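Local coordinates for 16S rRNA processing protein (Pseudomonas aeruginosa, PDB 2F1L) that probably assists the last steps of 30S ribosomal subunit assembly and is needed for efficient processing of 16S rRNA, at residues A65-G70 with L77-K82; G34-Y39 with E88-F93; I23-S28 with G95-I100; P44-L49 with V169-L174. All coordinates share one frame; numbering follows the deposited sequence.

In the fold
Contacts 1, 2 and 3 lie in the N-terminal domain and reach one curled antiparallel sheet. Contact 1 is the hairpin of strands 61-73 and 76-81. Contact 2 sets helix 87-91 against strand 35-40, and contact 3 pairs strands 20-27 and 97-101. Their centres are about 10 to 12 Å apart. Along the chain, contact 1 is nested inside contact 2, and contact 2 inside contact 3. Contact 4 crosses contacts 2 and 3 in chain order and joins loop 44-49 to strand 169-173 of the PRC-barrel domain. Its centre is about 16 Å from that of contact 1. Leu48 and Leu49 pack on the N-terminal sheet, so one loop touches both domains.

Contact 1: A65-G70 with L77-K82; sequences AELVRG and LAAKLK
Ala65 meets segment 77-82 through its CB, which lies 4.2 Å from Leu81 CD1. Glu66 uses its backbone. Its O accepts from Lys82 N at 2.8 Å, and Leu81 CA makes a CA-H...O contact with it. A water links Glu66 N to Lys82 O. Leu67 pairs with Leu81. Its CG is anti to the backbone N (chi1 177°), and CD1 reaches Ala79 CB at 3.9 Å and Leu81 CD2 at 4.2 Å. A classic beta bulge sets Val68 and Arg69 against the single Lys80. Val68 N donates to Lys80 O and Arg69 O accepts from Lys80 N, each bond 2.8 Å long. Val68 CG2 packs over the backbone of Lys82, 3.6 Å from its N. The side chains of Arg69 and Lys80 run side by side, with Arg69 NH1 4.0 Å from Lys80 CG. The lysine chain bends at chi2 and chi4, and NZ forms a salt bridge with Asp85 and a hydrogen bond to Leu84 O. Gly70 stands opposite Ala79 in a non-hydrogen-bonded pair, and the antiparallel hairpin runs on, Ala78 bonding to Arg71. Strand 53-58 flanks strand 61-73, and its Trp54 packs on Leu67, Ala79 and Leu81. Strand 35-40 flanks strand 76-81, with Val36 against Ala79.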
loop_
_atom_site.group_PDB
_atom_site.type_symbol
_atom_site.label_atom_id
_atom_site.label_comp_id
_atom_site.label_asym_id
_atom_site.label_seq_id
_atom_site.Cartn_x
_atom_site.Cartn_y
_atom_site.Cartn_z
ATOM N N ALA A 65 -14.767 -23.644 1.817
ATOM C CA ALA A 65 -13.543 -24.366 1.496
ATOM C C ALA A 65 -12.568 -24.342 2.664
ATOM O O ALA A 65 -12.602 -23.422 3.480
ATOM C CB ALA A 65 -12.915 -23.779 0.289
ATOM N N GLU A 66 -11.727 -25.378 2.747
ATOM C CA GLU A 66 -10.693 -25.504 3.789
ATOM C C GLU A 66 -9.301 -25.428 3.203
ATOM O O GLU A 66 -8.952 -26.206 2.319
ATOM C CB GLU A 66 -10.806 -26.835 4.531
ATOM C CG GLU A 66 -12.107 -26.949 5.289
ATOM C CD GLU A 66 -11.984 -27.703 6.605
ATOM O OE1 GLU A 66 -11.456 -27.143 7.617
ATOM O OE2 GLU A 66 -12.448 -28.853 6.602
ATOM N N LEU A 67 -8.511 -24.513 3.734
ATOM C CA LEU A 67 -7.122 -24.309 3.346
ATOM C C LEU A 67 -6.271 -25.337 4.050
ATOM O O LEU A 67 -6.187 -25.345 5.276
ATOM C CB LEU A 67 -6.671 -22.912 3.798
ATOM C CG LEU A 67 -5.206 -22.573 3.513
ATOM C CD1 LEU A 67 -5.009 -22.469 2.048
ATOM C CD2 LEU A 67 -4.786 -21.269 4.174
ATOM N N VAL A 68 -5.624 -26.197 3.280
ATOM C CA VAL A 68 -4.698 -27.176 3.831
ATOM C C VAL A 68 -3.371 -26.509 4.076
ATOM O O VAL A 68 -2.868 -26.565 5.146
ATOM C CB VAL A 68 -4.472 -28.340 2.874
ATOM C CG1 VAL A 68 -3.383 -29.282 3.429
ATOM C CG2 VAL A 68 -5.796 -29.077 2.658
ATOM N N ARG A 69 -2.817 -25.851 3.065
ATOM C CA ARG A 69 -1.540 -25.159 3.180
ATOM C C ARG A 69 -1.387 -24.244 1.995
ATOM O O ARG A 69 -2.106 -24.362 0.990
ATOM C CB ARG A 69 -0.387 -26.162 3.166
ATOM C CG ARG A 69 -0.278 -26.985 1.885
ATOM C CD ARG A 69 1.069 -27.663 1.715
ATOM N NE ARG A 69 1.081 -28.978 2.328
ATOM C CZ ARG A 69 0.511 -30.069 1.809
ATOM N NH1 ARG A 69 -0.137 -30.027 0.622
ATOM N NH2 ARG A 69 0.601 -31.218 2.491
ATOM N N GLY A 70 -0.403 -23.365 2.097
ATOM C CA GLY A 70 -0.056 -22.455 1.016
ATOM C C GLY A 70 1.283 -21.753 1.199
ATOM O O GLY A 70 2.012 -21.990 2.156
ATOM N N LEU A 77 -0.172 -15.750 -4.074
ATOM C CA LEU A 77 -0.109 -16.936 -3.275
ATOM C C LEU A 77 -0.553 -18.151 -4.065
ATOM O O LEU A 77 -1.374 -18.024 -4.969
ATOM C CB LEU A 77 -1.030 -16.811 -2.091
ATOM C CG LEU A 77 -0.511 -16.029 -0.898
ATOM C CD1 LEU A 77 -0.549 -14.560 -1.219
ATOM C CD2 LEU A 77 -1.405 -16.292 0.333
ATOM N N ALA A 78 -0.044 -19.323 -3.679
ATOM C CA ALA A 78 -0.610 -20.622 -4.089
ATOM C C ALA A 78 -1.187 -21.319 -2.863
ATOM O O ALA A 78 -0.565 -21.382 -1.798
ATOM C CB ALA A 78 0.442 -21.507 -4.759
ATOM N N ALA A 79 -2.379 -21.850 -3.032
ATOM C CA ALA A 79 -3.137 -22.401 -1.938
ATOM C C ALA A 79 -3.635 -23.784 -2.321
ATOM O O ALA A 79 -4.082 -23.972 -3.445
ATOM C CB ALA A 79 -4.298 -21.515 -1.657
ATOM N N LYS A 80 -3.519 -24.726 -1.384
ATOM C CA LYS A 80 -4.025 -26.074 -1.535
ATOM C C LYS A 80 -5.278 -26.178 -0.689
ATOM O O LYS A 80 -5.219 -26.003 0.523
ATOM C CB LYS A 80 -2.975 -27.106 -1.087
ATOM C CG LYS A 80 -3.376 -28.605 -1.252
ATOM C CD LYS A 80 -3.369 -29.064 -2.726
ATOM C CE LYS A 80 -3.865 -30.522 -2.934
ATOM N NZ LYS A 80 -5.128 -30.748 -2.204
ATOM N N LEU A 81 -6.409 -26.452 -1.339
ATOM C CA LEU A 81 -7.693 -26.627 -0.651
ATOM C C LEU A 81 -8.034 -28.110 -0.508
ATOM O O LEU A 81 -7.717 -28.932 -1.378
ATOM C CB LEU A 81 -8.808 -25.902 -1.390
ATOM C CG LEU A 81 -8.513 -24.448 -1.776
ATOM C CD1 LEU A 81 -9.715 -23.885 -2.468
ATOM C CD2 LEU A 81 -8.151 -23.615 -0.574
ATOM N N LYS A 82 -8.702 -28.445 0.598
ATOM C CA LYS A 82 -8.929 -29.839 0.936
ATOM C C LYS A 82 -9.803 -30.440 -0.133
ATOM O O LYS A 82 -10.794 -29.851 -0.516
ATOM C CB LYS A 82 -9.566 -30.003 2.321
ATOM C CG LYS A 82 -9.634 -31.451 2.747
ATOM C CD LYS A 82 -10.021 -31.632 4.196
ATOM C CE LYS A 82 -10.201 -33.100 4.473
ATOM N NZ LYS A 82 -11.097 -33.315 5.637
HETATM O O HOH W 1 -11.994 -27.441 0.745
#

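Contact 2: G34-Y39 with E88-F93; sequences GEVKVY and EEARTF
Gly34 and Ala90 bring the two backbones nearest, with their CA atoms 5.4 Å apart, where segment 34-39 passes helix 87-91. Gly34 has a positive phi (102°), a conformation that suits glycine. Its O lies 3.7 Å from Ala90 CB, so the methyl group rests on the backbone of the segment. The same methyl meets Val36 CG1 at 4.0 Å. Val36 holds CG1 beside its own N, anti to the carbonyl carbon (chi1 -67°), and this branch also reaches Phe93 CB at 4.3 Å. The contact is small, and its side-chain part is apolar: one valine branch touches an alanine methyl and, at about a right angle to it, the CB of a phenylalanine. It packs the short helix of the N-terminal domain against strand 35-40 in the curled antiparallel sheet. Val36 also packs on Ile26 of strand 20-27, and Ala90 on Val29. Segment 88-93 also has polar links of its own. Arg91 grips Glu88 side-on in a salt bridge, NE to OE1 at 2.7 Å and NH1 to OE2 at 3.0 Å. Thr92 OG1 donates to Glu89 O at 2.6 Å, and Thr92 N binds the same oxygen. The ring of Phe93 leads away from the strand and packs on Leu84.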
loop_
_atom_site.group_PDB
_atom_site.type_symbol
_atom_site.label_atom_id
_atom_site.label_comp_id
_atom_site.label_asym_id
_atom_site.label_seq_id
_atom_site.Cartn_x
_atom_site.Cartn_y
_atom_site.Cartn_z
ATOM N N GLY A 34 -3.703 -29.257 -8.453
ATOM C CA GLY A 34 -4.930 -28.698 -7.927
ATOM C C GLY A 34 -4.841 -27.465 -7.054
ATOM O O GLY A 34 -5.868 -27.006 -6.536
ATOM N N GLU A 35 -3.639 -26.924 -6.880
ATOM C CA GLU A 35 -3.519 -25.652 -6.161
ATOM C C GLU A 35 -4.110 -24.540 -7.000
ATOM O O GLU A 35 -4.211 -24.643 -8.245
ATOM C CB GLU A 35 -2.073 -25.342 -5.776
ATOM C CG GLU A 35 -1.543 -26.354 -4.717
ATOM C CD GLU A 35 -0.106 -26.115 -4.242
ATOM O OE1 GLU A 35 0.513 -25.083 -4.580
ATOM O OE2 GLU A 35 0.404 -26.960 -3.491
ATOM N N VAL A 36 -4.510 -23.475 -6.299
ATOM C CA VAL A 36 -5.041 -22.294 -6.945
ATOM C C VAL A 36 -4.131 -21.073 -6.684
ATOM O O VAL A 36 -3.360 -21.017 -5.706
ATOM C CB VAL A 36 -6.474 -21.995 -6.467
ATOM C CG1 VAL A 36 -7.445 -23.071 -6.923
ATOM C CG2 VAL A 36 -6.553 -21.863 -4.950
ATOM N N LYS A 37 -4.234 -20.094 -7.573
ATOM C CA LYS A 37 -3.495 -18.861 -7.471
ATOM C C LYS A 37 -4.468 -17.823 -6.910
ATOM O O LYS A 37 -5.618 -17.735 -7.314
ATOM C CB LYS A 37 -2.984 -18.464 -8.835
ATOM C CG LYS A 37 -1.946 -17.358 -8.846
ATOM C CD LYS A 37 -2.028 -16.581 -10.144
ATOM C CE LYS A 37 -0.678 -16.192 -10.751
ATOM N NZ LYS A 37 -0.970 -15.087 -11.711
ATOM N N VAL A 38 -3.972 -17.072 -5.948
ATOM C CA VAL A 38 -4.780 -16.279 -5.052
ATOM C C VAL A 38 -4.097 -14.934 -4.868
ATOM O O VAL A 38 -2.897 -14.873 -4.622
ATOM C CB VAL A 38 -4.912 -17.012 -3.692
ATOM C CG1 VAL A 38 -5.367 -16.094 -2.612
ATOM C CG2 VAL A 38 -5.914 -18.158 -3.824
ATOM N N TYR A 39 -4.850 -13.853 -5.037
ATOM C CA TYR A 39 -4.366 -12.572 -4.606
ATOM C C TYR A 39 -4.782 -12.423 -3.133
ATOM O O TYR A 39 -5.884 -12.850 -2.742
ATOM C CB TYR A 39 -4.949 -11.435 -5.453
ATOM C CG TYR A 39 -4.462 -11.317 -6.892
ATOM C CD1 TYR A 39 -3.151 -11.527 -7.231
ATOM C CD2 TYR A 39 -5.326 -10.890 -7.896
ATOM C CE1 TYR A 39 -2.707 -11.355 -8.547
ATOM C CE2 TYR A 39 -4.899 -10.717 -9.200
ATOM C CZ TYR A 39 -3.586 -10.962 -9.525
ATOM O OH TYR A 39 -3.143 -10.818 -10.829
ATOM N N GLU A 88 -7.850 -29.322 -13.302
ATOM C CA GLU A 88 -9.079 -29.124 -14.044
ATOM C C GLU A 88 -10.244 -28.791 -13.132
ATOM O O GLU A 88 -11.016 -27.898 -13.477
ATOM C CB GLU A 88 -9.365 -30.332 -14.923
ATOM C CG GLU A 88 -8.285 -30.573 -15.947
ATOM C CD GLU A 88 -7.857 -29.293 -16.682
ATOM O OE1 GLU A 88 -8.739 -28.559 -17.194
ATOM O OE2 GLU A 88 -6.641 -29.008 -16.735
ATOM N N GLU A 89 -10.397 -29.475 -11.990
ATOM C CA GLU A 89 -11.388 -29.029 -11.016
ATOM C C GLU A 89 -11.027 -27.610 -10.496
ATOM O O GLU A 89 -11.910 -26.750 -10.332
ATOM C CB GLU A 89 -11.521 -30.035 -9.872
ATOM C CG GLU A 89 -12.609 -29.697 -8.850
ATOM C CD GLU A 89 -14.013 -29.772 -9.403
ATOM O OE1 GLU A 89 -14.378 -30.819 -10.011
ATOM O OE2 GLU A 89 -14.755 -28.781 -9.208
ATOM N N ALA A 90 -9.733 -27.351 -10.286
ATOM C CA ALA A 90 -9.287 -26.081 -9.762
ATOM C C ALA A 90 -9.687 -24.864 -10.622
ATOM O O ALA A 90 -9.942 -23.782 -10.059
ATOM C CB ALA A 90 -7.822 -26.103 -9.522
ATOM N N ARG A 91 -9.736 -25.040 -11.951
ATOM C CA ARG A 91 -10.107 -23.974 -12.856
ATOM C C ARG A 91 -11.456 -23.439 -12.458
ATOM O O ARG A 91 -11.693 -22.252 -12.563
ATOM C CB ARG A 91 -10.262 -24.483 -14.277
ATOM C CG ARG A 91 -9.021 -24.623 -15.028
ATOM C CD ARG A 91 -9.294 -25.097 -16.494
ATOM N NE ARG A 91 -8.171 -25.915 -16.930
ATOM C CZ ARG A 91 -7.032 -25.414 -17.402
ATOM N NH1 ARG A 91 -6.014 -26.232 -17.759
ATOM N NH2 ARG A 91 -6.907 -24.088 -17.516
ATOM N N THR A 92 -12.345 -24.326 -12.025
ATOM C CA THR A 92 -13.697 -23.940 -11.696
ATOM C C THR A 92 -13.778 -23.102 -10.454
ATOM O O THR A 92 -14.813 -22.559 -10.194
ATOM C CB THR A 92 -14.624 -25.162 -11.512
ATOM O OG1 THR A 92 -14.296 -25.828 -10.308
ATOM C CG2 THR A 92 -14.452 -26.145 -12.667
ATOM N N PHE A 93 -12.688 -22.959 -9.705
ATOM C CA PHE A 93 -12.648 -22.055 -8.547
ATOM C C PHE A 93 -12.310 -20.626 -8.885
ATOM O O PHE A 93 -12.406 -19.739 -8.009
ATOM C CB PHE A 93 -11.692 -22.599 -7.488
ATOM C CG PHE A 93 -12.301 -23.698 -6.712
ATOM C CD1 PHE A 93 -12.617 -24.890 -7.337
ATOM C CD2 PHE A 93 -12.696 -23.500 -5.397
ATOM C CE1 PHE A 93 -13.258 -25.906 -6.645
ATOM C CE2 PHE A 93 -13.338 -24.519 -4.678
ATOM C CZ PHE A 93 -13.631 -25.714 -5.310
#

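Contact 3: I23-S28 with G95-I100; sequences IGKIVS and GYEICI
Ile23 and Ile98 meet through both backbone and side chain. Ile23 N donates to Ile98 O at 2.9 Å, and Gly24 N makes a weak bond to the same oxygen. Ile98 N returns a bond to Gly24 O, coming from above the carbonyl plane. Further along, Ile26 N donates to Tyr96 O at 2.9 Å. Gly95 N closes the series with a bond to Ile26 O at 2.7 Å. On the apolar face, a chi1 of 59° brings Ile23 CG1 over to Ile98 O and CG2. The two side chains cross at about a right angle, with Ile23 CG1 3.9 Å from Ile98 CG2. Ile23 CD1 continues to Ile100 CG2, also at 3.9 Å. Ile98 turns its other branch to Ile26, CG1 to CG1 at 3.9 Å. Its CD1 lies over the backbone where Gly24 gives way to Lys25, 3.7 Å from Lys25 N.

One extra residue on strand 20-27 makes a classic bulge, with Ile23 and Gly24 opposite Ile98 in the antiparallel pairing with strand 97-101. These strands belong to the curled sheet of the N-terminal domain. Lys25 and Glu97 form a non-hydrogen-bonded pair on the other face. The lysine chain is extended and its CE passes 3.6 Å from Gly95 O.

Further out, Lys25 NZ forms a salt bridge with Glu159 of the second subunit, and Glu97 forms one with Arg57. The end of Tyr96 leads away from segment 23-28, its OH bonded to Glu61 and its ring in a cation-pi contact with Arg58. Trp54 and Leu56 of strand 53-58 pack on Ile98, and Val38 of strand 35-40 reaches it too.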
loop_
_atom_site.group_PDB
_atom_site.type_symbol
_atom_site.label_atom_id
_atom_site.label_comp_id
_atom_site.label_asym_id
_atom_site.label_seq_id
_atom_site.Cartn_x
_atom_site.Cartn_y
_atom_site.Cartn_z
ATOM N N ILE A 23 -10.998 -11.157 2.065
ATOM C CA ILE A 23 -9.561 -11.101 2.387
ATOM C C ILE A 23 -8.661 -11.465 1.251
ATOM O O ILE A 23 -7.459 -11.391 1.392
ATOM C CB ILE A 23 -9.201 -11.986 3.623
ATOM C CG1 ILE A 23 -9.591 -13.451 3.372
ATOM C CG2 ILE A 23 -9.872 -11.396 4.874
ATOM C CD1 ILE A 23 -9.213 -14.400 4.505
ATOM N N GLY A 24 -9.231 -11.934 0.153
ATOM C CA GLY A 24 -8.421 -12.363 -1.031
ATOM C C GLY A 24 -9.317 -12.813 -2.172
ATOM O O GLY A 24 -10.551 -12.761 -2.068
ATOM N N LYS A 25 -8.722 -13.263 -3.275
ATOM C CA LYS A 25 -9.516 -13.728 -4.389
ATOM C C LYS A 25 -8.790 -14.776 -5.174
ATOM O O LYS A 25 -7.605 -14.608 -5.462
ATOM C CB LYS A 25 -9.841 -12.565 -5.293
ATOM C CG LYS A 25 -10.708 -12.990 -6.484
ATOM C CD LYS A 25 -11.506 -11.839 -7.042
ATOM C CE LYS A 25 -12.571 -12.310 -8.021
ATOM N NZ LYS A 25 -13.335 -11.153 -8.547
ATOM N N ILE A 26 -9.521 -15.833 -5.551
ATOM C CA ILE A 26 -8.991 -16.921 -6.371
ATOM C C ILE A 26 -9.083 -16.547 -7.828
ATOM O O ILE A 26 -10.160 -16.296 -8.355
ATOM C CB ILE A 26 -9.756 -18.248 -6.117
ATOM C CG1 ILE A 26 -9.716 -18.638 -4.641
ATOM C CG2 ILE A 26 -9.160 -19.392 -6.902
ATOM C CD1 ILE A 26 -10.364 -20.021 -4.341
ATOM N N VAL A 27 -7.943 -16.501 -8.508
ATOM C CA VAL A 27 -7.906 -15.921 -9.865
ATOM C C VAL A 27 -7.402 -16.828 -10.953
ATOM O O VAL A 27 -7.548 -16.525 -12.127
ATOM C CB VAL A 27 -7.046 -14.664 -9.896
ATOM C CG1 VAL A 27 -7.694 -13.583 -9.075
ATOM C CG2 VAL A 27 -5.622 -14.962 -9.377
ATOM N N SER A 28 -6.815 -17.948 -10.590
ATOM C CA SER A 28 -6.353 -18.864 -11.590
ATOM C C SER A 28 -5.941 -20.151 -10.903
ATOM O O SER A 28 -6.190 -20.326 -9.715
ATOM C CB SER A 28 -5.108 -18.246 -12.248
ATOM O OG SER A 28 -4.686 -19.041 -13.336
ATOM N N GLY A 95 -12.383 -16.868 -9.814
ATOM C CA GLY A 95 -13.403 -15.840 -9.659
ATOM C C GLY A 95 -14.096 -15.855 -8.310
ATOM O O GLY A 95 -14.945 -15.019 -8.067
ATOM N N TYR A 96 -13.746 -16.791 -7.428
ATOM C CA TYR A 96 -14.296 -16.807 -6.065
ATOM C C TYR A 96 -13.556 -15.850 -5.157
ATOM O O TYR A 96 -12.336 -15.904 -5.018
ATOM C CB TYR A 96 -14.168 -18.187 -5.438
ATOM C CG TYR A 96 -15.308 -19.119 -5.755
ATOM C CD1 TYR A 96 -16.597 -18.818 -5.381
ATOM C CD2 TYR A 96 -15.090 -20.326 -6.382
ATOM C CE1 TYR A 96 -17.640 -19.673 -5.657
ATOM C CE2 TYR A 96 -16.138 -21.181 -6.661
ATOM C CZ TYR A 96 -17.396 -20.845 -6.298
ATOM O OH TYR A 96 -18.425 -21.690 -6.575
ATOM N N GLU A 97 -14.299 -14.962 -4.530
ATOM C CA GLU A 97 -13.756 -14.148 -3.465
ATOM C C GLU A 97 -13.579 -15.034 -2.262
ATOM O O GLU A 97 -14.431 -15.883 -1.980
ATOM C CB GLU A 97 -14.720 -13.038 -3.116
ATOM C CG GLU A 97 -14.905 -12.052 -4.240
ATOM C CD GLU A 97 -15.949 -11.007 -3.940
ATOM O OE1 GLU A 97 -16.842 -11.271 -3.079
ATOM O OE2 GLU A 97 -15.872 -9.929 -4.589
ATOM N N ILE A 98 -12.475 -14.845 -1.556
ATOM C CA ILE A 98 -12.217 -15.580 -0.320
ATOM C C ILE A 98 -12.682 -14.686 0.806
ATOM O O ILE A 98 -12.107 -13.619 0.986
ATOM C CB ILE A 98 -10.719 -15.838 -0.117
ATOM C CG1 ILE A 98 -10.127 -16.589 -1.316
ATOM C CG2 ILE A 98 -10.504 -16.601 1.218
ATOM C CD1 ILE A 98 -8.665 -16.499 -1.452
ATOM N N CYS A 99 -13.717 -15.101 1.539
ATOM C CA CYS A 99 -14.353 -14.264 2.571
ATOM C C CYS A 99 -14.273 -14.863 3.960
ATOM O O CYS A 99 -14.099 -16.069 4.118
ATOM C CB CYS A 99 -15.836 -14.052 2.274
ATOM S SG CYS A 99 -16.181 -13.327 0.712
ATOM N N ILE A 100 -14.397 -13.992 4.960
ATOM C CA ILE A 100 -14.584 -14.414 6.333
ATOM C C ILE A 100 -15.515 -13.460 7.058
ATOM O O ILE A 100 -15.624 -12.303 6.669
ATOM C CB ILE A 100 -13.257 -14.499 7.102
ATOM C CG1 ILE A 100 -12.598 -13.108 7.179
ATOM C CG2 ILE A 100 -12.327 -15.570 6.455
ATOM C CD1 ILE A 100 -11.408 -13.019 8.175
#

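Contact 4: P44-L49 with V169-L174; sequences PLDNLL and VLSIDL. With GOL (glycerol), chain F.
Pro44, which follows a cis peptide bond, packs against Val169 and Ile172 where a loop of the N-terminal domain meets strand 169-173 of the PRC-barrel domain. This strand is outermost in its sheet within the chain, and a classic beta bulge at Leu170 and Ser171 faces Arg180. Pro44 CB lies 4.0 Å from Val169 CG1, and Pro44 CG lies 3.8 Å from Ile172 CD1. Two backbone bonds join the segments. Leu45 N donates to Val169 O at 2.9 Å, and Asp46 N donates to Leu170 O at 3.1 Å. The side chains of Leu45 and Leu170 lie side by side and point the same way, with their CD2 atoms in contact. The first torsion of Asp46 (chi1 69°) turns its carboxylate toward the strand. Ser171 OG donates to Asp46 OD2 at 2.7 Å, from above the carboxylate plane. A glycerol, probably from the crystallisation liquor, bridges the two domains beside this bond. It also binds Asp50 and Tyr113. Its O1 donates to Asp46 OD1 at 3.0 Å. The same O1 accepts from Ile172 N at 2.8 Å, with a nearly straight N-H...O angle of 171°.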
loop_
_atom_site.group_PDB
_atom_site.type_symbol
_atom_site.label_atom_id
_atom_site.label_comp_id
_atom_site.label_asym_id
_atom_site.label_seq_id
_atom_site.Cartn_x
_atom_site.Cartn_y
_atom_site.Cartn_z
ATOM N N PRO A 44 -0.069 -8.468 7.150
ATOM C CA PRO A 44 0.925 -8.747 6.139
ATOM C C PRO A 44 0.319 -9.528 4.998
ATOM O O PRO A 44 -0.712 -10.196 5.192
ATOM C CB PRO A 44 1.877 -9.696 6.865
ATOM C CG PRO A 44 1.745 -9.368 8.278
ATOM C CD PRO A 44 0.323 -9.052 8.443
ATOM N N LEU A 45 0.985 -9.528 3.841
ATOM C CA LEU A 45 0.456 -10.280 2.713
ATOM C C LEU A 45 0.136 -11.746 3.044
ATOM O O LEU A 45 -0.828 -12.310 2.511
ATOM C CB LEU A 45 1.418 -10.239 1.536
ATOM C CG LEU A 45 0.859 -10.585 0.148
ATOM C CD1 LEU A 45 -0.219 -9.640 -0.247
ATOM C CD2 LEU A 45 1.987 -10.518 -0.867
ATOM N N ASP A 46 0.936 -12.377 3.901
ATOM C CA ASP A 46 0.832 -13.836 4.044
ATOM C C ASP A 46 -0.175 -14.247 5.089
ATOM O O ASP A 46 -0.367 -15.404 5.337
ATOM C CB ASP A 46 2.197 -14.478 4.331
ATOM C CG ASP A 46 2.726 -14.147 5.686
ATOM O OD1 ASP A 46 2.030 -13.420 6.421
ATOM O OD2 ASP A 46 3.859 -14.584 5.996
ATOM N N ASN A 47 -0.831 -13.268 5.669
ATOM C CA ASN A 47 -1.739 -13.465 6.737
ATOM C C ASN A 47 -2.978 -14.212 6.310
ATOM O O ASN A 47 -3.583 -14.911 7.087
ATOM C CB ASN A 47 -2.110 -12.099 7.288
ATOM C CG ASN A 47 -2.945 -12.197 8.521
ATOM O OD1 ASN A 47 -2.546 -12.853 9.460
ATOM N ND2 ASN A 47 -4.130 -11.577 8.517
ATOM N N LEU A 48 -3.343 -14.070 5.047
ATOM C CA LEU A 48 -4.372 -14.905 4.459
ATOM C C LEU A 48 -4.208 -16.394 4.797
ATOM O O LEU A 48 -5.186 -17.088 4.994
ATOM C CB LEU A 48 -4.372 -14.704 2.946
ATOM C CG LEU A 48 -5.363 -15.539 2.130
ATOM C CD1 LEU A 48 -6.737 -15.255 2.603
ATOM C CD2 LEU A 48 -5.294 -15.207 0.710
ATOM N N LEU A 49 -2.981 -16.885 4.862
ATOM C CA LEU A 49 -2.703 -18.338 5.089
ATOM C C LEU A 49 -3.035 -18.770 6.516
ATOM O O LEU A 49 -3.093 -19.962 6.819
ATOM C CB LEU A 49 -1.242 -18.684 4.769
ATOM C CG LEU A 49 -0.783 -18.381 3.314
ATOM C CD1 LEU A 49 0.700 -18.687 3.084
ATOM C CD2 LEU A 49 -1.643 -19.142 2.296
ATOM N N VAL A 169 4.490 -5.137 3.510
ATOM C CA VAL A 169 4.852 -6.089 4.574
ATOM C C VAL A 169 4.403 -7.460 4.149
ATOM O O VAL A 169 3.210 -7.713 4.054
ATOM C CB VAL A 169 4.195 -5.734 5.930
ATOM C CG1 VAL A 169 4.561 -6.801 7.001
ATOM C CG2 VAL A 169 4.653 -4.381 6.373
ATOM N N LEU A 170 5.337 -8.358 3.906
ATOM C CA LEU A 170 4.944 -9.698 3.433
ATOM C C LEU A 170 4.725 -10.699 4.578
ATOM O O LEU A 170 3.823 -11.545 4.503
ATOM C CB LEU A 170 6.011 -10.251 2.478
ATOM C CG LEU A 170 6.402 -9.318 1.332
ATOM C CD1 LEU A 170 7.240 -10.027 0.350
ATOM C CD2 LEU A 170 5.156 -8.783 0.659
ATOM N N SER A 171 5.589 -10.633 5.589
ATOM C CA SER A 171 5.606 -11.632 6.649
ATOM C C SER A 171 6.206 -10.981 7.880
ATOM O O SER A 171 7.169 -10.248 7.773
ATOM C CB SER A 171 6.500 -12.830 6.264
ATOM O OG SER A 171 6.130 -13.428 5.030
ATOM N N ILE A 172 5.662 -11.266 9.045
ATOM C CA ILE A 172 6.218 -10.760 10.307
ATOM C C ILE A 172 6.432 -11.957 11.206
ATOM O O ILE A 172 5.497 -12.688 11.469
ATOM C CB ILE A 172 5.232 -9.806 11.009
ATOM C CG1 ILE A 172 5.006 -8.590 10.148
ATOM C CG2 ILE A 172 5.736 -9.418 12.376
ATOM C CD1 ILE A 172 4.005 -7.563 10.753
ATOM N N ASP A 173 7.648 -12.172 11.674
ATOM C CA ASP A 173 7.871 -13.228 12.657
ATOM C C ASP A 173 8.395 -12.592 13.942
ATOM O O ASP A 173 9.575 -12.277 14.079
ATOM C CB ASP A 173 8.816 -14.293 12.094
ATOM C CG ASP A 173 8.906 -15.500 12.980
ATOM O OD1 ASP A 173 9.104 -15.322 14.181
ATOM O OD2 ASP A 173 8.791 -16.639 12.488
ATOM N N LEU A 174 7.508 -12.408 14.906
ATOM C CA LEU A 174 7.898 -11.739 16.150
ATOM C C LEU A 174 8.877 -12.544 16.939
ATOM O O LEU A 174 9.816 -11.982 17.499
ATOM C CB LEU A 174 6.688 -11.450 17.049
ATOM C CG LEU A 174 5.655 -10.540 16.408
ATOM C CD1 LEU A 174 4.444 -10.443 17.322
ATOM C CD2 LEU A 174 6.286 -9.174 16.064
HETATM C C1 GOL F . 2.673 -13.790 9.566
HETATM O O1 GOL F . 3.274 -12.654 8.991
HETATM C C2 GOL F . 1.512 -13.380 10.456
HETATM O O2 GOL F . 0.909 -14.497 11.056
HETATM C C3 GOL F . 0.455 -12.669 9.632
HETATM O O3 GOL F . -0.099 -11.651 10.441
#